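Local coordinates for protein predicted protease of the collagenase family (Methanopyrus kandleri, PDB 5D88) that probably acts as a zinc-binding peptidase of the U32 family, built on a TIM barrel, at residues S41-T55 against A73-T87. Residues are numbered along the deposited sequence; the frame is centred on the assembly and turned at random.
Sequences SDGIVVPVTEHGVAT and AKDRGLSVQALMDFT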
# COMPACT_ATOMS: atom_id res chain seq x y z
N SER A 41 19.23 -4.04 -26.60
CA SER A 41 18.70 -3.54 -25.35
C SER A 41 19.81 -3.03 -24.45
O SER A 41 20.98 -3.43 -24.56
CB SER A 41 17.91 -4.63 -24.65
OG SER A 41 16.83 -5.04 -25.46
N ASP A 42 19.45 -2.11 -23.57
CA ASP A 42 20.45 -1.57 -22.66
C ASP A 42 20.65 -2.48 -21.46
O ASP A 42 21.78 -2.66 -20.99
CB ASP A 42 20.05 -0.16 -22.24
CG ASP A 42 20.14 0.82 -23.39
OD1 ASP A 42 21.27 1.18 -23.77
OD2 ASP A 42 19.09 1.20 -23.95
N GLY A 43 19.59 -3.12 -20.99
CA GLY A 43 19.72 -3.93 -19.79
C GLY A 43 18.51 -4.80 -19.56
O GLY A 43 17.49 -4.70 -20.25
N ILE A 44 18.65 -5.67 -18.57
CA ILE A 44 17.55 -6.51 -18.11
C ILE A 44 17.30 -6.24 -16.63
O ILE A 44 18.18 -5.80 -15.89
CB ILE A 44 17.81 -8.01 -18.36
CG1 ILE A 44 19.11 -8.44 -17.68
CG2 ILE A 44 17.84 -8.28 -19.87
CD1 ILE A 44 19.11 -9.85 -17.21
N VAL A 45 16.05 -6.49 -16.23
CA VAL A 45 15.58 -6.39 -14.85
C VAL A 45 15.18 -7.78 -14.43
O VAL A 45 14.31 -8.39 -15.06
CB VAL A 45 14.40 -5.41 -14.74
CG1 VAL A 45 13.84 -5.36 -13.32
CG2 VAL A 45 14.83 -4.04 -15.18
N VAL A 46 15.81 -8.31 -13.38
CA VAL A 46 15.62 -9.69 -12.97
C VAL A 46 15.07 -9.71 -11.54
O VAL A 46 15.66 -9.11 -10.64
CB VAL A 46 16.93 -10.50 -13.09
CG1 VAL A 46 18.03 -9.91 -12.27
CG2 VAL A 46 16.70 -11.94 -12.71
N PRO A 47 13.94 -10.37 -11.30
CA PRO A 47 13.40 -10.45 -9.94
C PRO A 47 14.31 -11.26 -9.04
O PRO A 47 14.68 -12.39 -9.39
CB PRO A 47 12.05 -11.18 -10.13
CG PRO A 47 11.78 -11.13 -11.55
CD PRO A 47 13.09 -11.08 -12.26
N VAL A 48 14.63 -10.70 -7.88
CA VAL A 48 15.37 -11.46 -6.87
C VAL A 48 14.34 -11.94 -5.86
O VAL A 48 14.18 -11.38 -4.77
CB VAL A 48 16.54 -10.67 -6.26
CG1 VAL A 48 17.66 -10.55 -7.30
CG2 VAL A 48 16.12 -9.29 -5.78
N THR A 49 13.65 -13.00 -6.26
CA THR A 49 12.40 -13.42 -5.65
C THR A 49 12.46 -13.52 -4.14
O THR A 49 11.58 -13.01 -3.43
CB THR A 49 12.02 -14.76 -6.27
OG1 THR A 49 12.07 -14.60 -7.70
CG2 THR A 49 10.65 -15.18 -5.82
N GLU A 50 13.45 -14.25 -3.62
CA GLU A 50 13.46 -14.57 -2.21
C GLU A 50 13.72 -13.35 -1.33
O GLU A 50 13.58 -13.46 -0.12
CB GLU A 50 14.50 -15.67 -1.93
CG GLU A 50 15.95 -15.23 -2.02
CD GLU A 50 16.91 -16.22 -1.35
OE1 GLU A 50 16.93 -16.33 -0.11
OE2 GLU A 50 17.68 -16.88 -2.07
N HIS A 51 14.03 -12.19 -1.90
CA HIS A 51 14.17 -10.96 -1.15
C HIS A 51 12.96 -10.04 -1.22
O HIS A 51 12.98 -8.97 -0.59
CB HIS A 51 15.43 -10.26 -1.61
CG HIS A 51 16.65 -11.07 -1.30
ND1 HIS A 51 17.54 -11.50 -2.26
CD2 HIS A 51 17.08 -11.58 -0.12
CE1 HIS A 51 18.49 -12.22 -1.68
NE2 HIS A 51 18.23 -12.28 -0.39
N GLY A 52 11.90 -10.45 -1.93
CA GLY A 52 10.64 -9.73 -1.92
C GLY A 52 10.40 -8.91 -3.17
O GLY A 52 11.11 -7.94 -3.45
N VAL A 53 9.39 -9.32 -3.93
CA VAL A 53 8.99 -8.69 -5.19
C VAL A 53 7.49 -8.41 -5.12
O VAL A 53 6.70 -9.32 -4.82
CB VAL A 53 9.32 -9.59 -6.40
CG1 VAL A 53 8.87 -8.91 -7.69
CG2 VAL A 53 10.83 -9.88 -6.44
N ALA A 54 7.10 -7.16 -5.37
CA ALA A 54 5.69 -6.76 -5.43
C ALA A 54 5.11 -6.80 -6.83
O ALA A 54 3.90 -6.96 -7.00
CB ALA A 54 5.53 -5.35 -4.87
N THR A 55 5.94 -6.62 -7.85
CA THR A 55 5.46 -6.69 -9.22
C THR A 55 4.84 -8.07 -9.45
O THR A 55 5.39 -9.08 -9.02
CB THR A 55 6.61 -6.43 -10.19
OG1 THR A 55 7.00 -5.05 -10.13
CG2 THR A 55 6.23 -6.71 -11.62
N ALA A 73 23.62 -12.67 -19.10
CA ALA A 73 23.31 -11.30 -19.51
C ALA A 73 24.58 -10.44 -19.58
O ALA A 73 24.75 -9.64 -20.51
CB ALA A 73 22.29 -10.68 -18.56
N LYS A 74 25.47 -10.57 -18.60
CA LYS A 74 26.71 -9.82 -18.64
C LYS A 74 27.58 -10.26 -19.81
O LYS A 74 28.21 -9.42 -20.47
CB LYS A 74 27.46 -9.97 -17.33
CG LYS A 74 26.84 -9.23 -16.19
CD LYS A 74 27.49 -9.65 -14.88
CE LYS A 74 26.95 -8.88 -13.69
NZ LYS A 74 27.74 -7.65 -13.45
N ASP A 75 27.64 -11.56 -20.09
CA ASP A 75 28.39 -12.04 -21.25
C ASP A 75 27.92 -11.34 -22.51
O ASP A 75 28.73 -11.04 -23.40
CB ASP A 75 28.22 -13.55 -21.40
CG ASP A 75 29.19 -14.33 -20.55
OD1 ASP A 75 29.61 -13.81 -19.49
OD2 ASP A 75 29.53 -15.46 -20.94
N ARG A 76 26.62 -11.09 -22.62
CA ARG A 76 26.04 -10.45 -23.78
C ARG A 76 26.08 -8.92 -23.68
O ARG A 76 25.49 -8.24 -24.53
CB ARG A 76 24.61 -10.96 -23.97
CG ARG A 76 24.57 -12.50 -24.19
CD ARG A 76 23.15 -13.08 -24.26
NE ARG A 76 23.15 -14.54 -24.48
CZ ARG A 76 22.05 -15.28 -24.56
NH1 ARG A 76 20.85 -14.73 -24.43
NH2 ARG A 76 22.14 -16.59 -24.77
N GLY A 77 26.79 -8.38 -22.68
CA GLY A 77 26.98 -6.95 -22.54
C GLY A 77 25.77 -6.18 -22.07
O GLY A 77 25.72 -4.95 -22.24
N LEU A 78 24.78 -6.86 -21.50
CA LEU A 78 23.62 -6.19 -20.94
C LEU A 78 23.91 -5.71 -19.53
O LEU A 78 24.53 -6.42 -18.73
CB LEU A 78 22.42 -7.15 -20.93
CG LEU A 78 21.86 -7.51 -22.30
CD1 LEU A 78 21.03 -8.78 -22.27
CD2 LEU A 78 21.03 -6.35 -22.83
N SER A 79 23.47 -4.49 -19.22
CA SER A 79 23.40 -4.07 -17.82
C SER A 79 22.31 -4.87 -17.11
O SER A 79 21.39 -5.41 -17.74
CB SER A 79 23.12 -2.57 -17.71
OG SER A 79 24.16 -1.83 -18.33
N VAL A 80 22.43 -4.97 -15.79
CA VAL A 80 21.56 -5.82 -14.98
C VAL A 80 21.07 -5.05 -13.77
O VAL A 80 21.87 -4.55 -12.97
CB VAL A 80 22.27 -7.10 -14.53
CG1 VAL A 80 21.37 -7.92 -13.62
CG2 VAL A 80 22.72 -7.91 -15.75
N GLN A 81 19.76 -5.02 -13.58
CA GLN A 81 19.18 -4.51 -12.35
C GLN A 81 18.37 -5.60 -11.67
O GLN A 81 17.66 -6.38 -12.32
CB GLN A 81 18.32 -3.28 -12.60
CG GLN A 81 19.14 -2.09 -13.08
CD GLN A 81 18.32 -0.87 -13.46
OE1 GLN A 81 17.10 -0.94 -13.64
NE2 GLN A 81 18.99 0.26 -13.60
N ALA A 82 18.53 -5.68 -10.36
CA ALA A 82 17.73 -6.56 -9.52
C ALA A 82 16.41 -5.89 -9.21
O ALA A 82 16.38 -4.73 -8.79
CB ALA A 82 18.48 -6.86 -8.22
N LEU A 83 15.32 -6.63 -9.39
CA LEU A 83 13.99 -6.18 -8.99
C LEU A 83 13.70 -6.74 -7.60
O LEU A 83 13.54 -7.95 -7.42
CB LEU A 83 12.94 -6.63 -10.00
CG LEU A 83 11.48 -6.23 -9.75
CD1 LEU A 83 11.31 -4.70 -9.82
CD2 LEU A 83 10.59 -6.89 -10.76
N MET A 84 13.63 -5.84 -6.63
CA MET A 84 13.42 -6.16 -5.21
C MET A 84 12.44 -5.12 -4.68
O MET A 84 12.72 -4.37 -3.75
CB MET A 84 14.73 -6.15 -4.42
CG MET A 84 14.59 -6.78 -3.05
SD MET A 84 16.16 -6.86 -2.20
CE MET A 84 16.46 -5.14 -2.04
N ASP A 85 11.25 -5.06 -5.29
CA ASP A 85 10.36 -3.93 -5.09
C ASP A 85 9.18 -4.25 -4.19
O ASP A 85 8.11 -3.66 -4.35
CB ASP A 85 9.87 -3.37 -6.43
CG ASP A 85 8.98 -4.31 -7.21
OD1 ASP A 85 8.90 -5.50 -6.90
OD2 ASP A 85 8.36 -3.83 -8.16
N PHE A 86 9.38 -5.11 -3.20
CA PHE A 86 8.37 -5.34 -2.19
C PHE A 86 7.84 -4.03 -1.62
O PHE A 86 8.58 -3.06 -1.42
CB PHE A 86 8.92 -6.21 -1.04
CG PHE A 86 10.09 -5.63 -0.31
CD1 PHE A 86 9.89 -4.73 0.73
CD2 PHE A 86 11.38 -6.03 -0.62
CE1 PHE A 86 10.94 -4.24 1.43
CE2 PHE A 86 12.46 -5.54 0.08
CZ PHE A 86 12.24 -4.63 1.11
N THR A 87 6.53 -4.02 -1.34
CA THR A 87 5.89 -2.86 -0.73
C THR A 87 5.67 -3.04 0.76
O THR A 87 5.20 -2.10 1.42
CB THR A 87 4.57 -2.56 -1.44
OG1 THR A 87 3.75 -3.74 -1.51
CG2 THR A 87 4.86 -2.03 -2.84
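Strands 43-47 and 79-83 run parallel, joined by a ladder of six backbone hydrogen bonds from Ser79 N to Asp42 O at one end to Val48 N to Leu83 O at the other; Leu83 N to Val46 O is 2.8 Å. Beyond the strands the polar grip passes to a side chain. Asp85, with CG between its backbone N and carbonyl carbon (chi1 66°), turns its carboxylate to the loop after strand 43-47. Asp85 OD1 takes Ala54 N at 2.9 Å and Thr55 N at 3.3 Å, both from the same face of the carboxylate. The syn lone pair of Asp85 OD2 receives Thr55 OG1 at 2.7 Å. Asp85 OD2 is also hydrogen-bonded to Ser140 OG; an alanine here would probably leave Ala54 N, Thr55 N and Thr55 OG1 without this acceptor, and the loop less firmly tied to the second strand. Apolar contacts line both faces of the strand pair. Ile44 CD1 packs on Ala73 CB of helix 63-75 (3.6 Å), and Ile44 CG2 meets Leu78 CD1 in the turn that follows it. Inside the barrel, Leu83 CB lies against Val45 CG1 (3.7 Å), while Leu83 CD2 reaches the loop at Val53 CG1 and Thr55 CB. Met84 SD lies 3.5 Å from His51 CB, oblique to the imidazole, and Gly52 O sits at the edge of the Phe86 ring. The strands and the end of helix 63-75 belong to a parallel beta-alpha-beta unit of the TIM barrel; the segment after strand 79-83 runs on to Cys88, a zinc ligand.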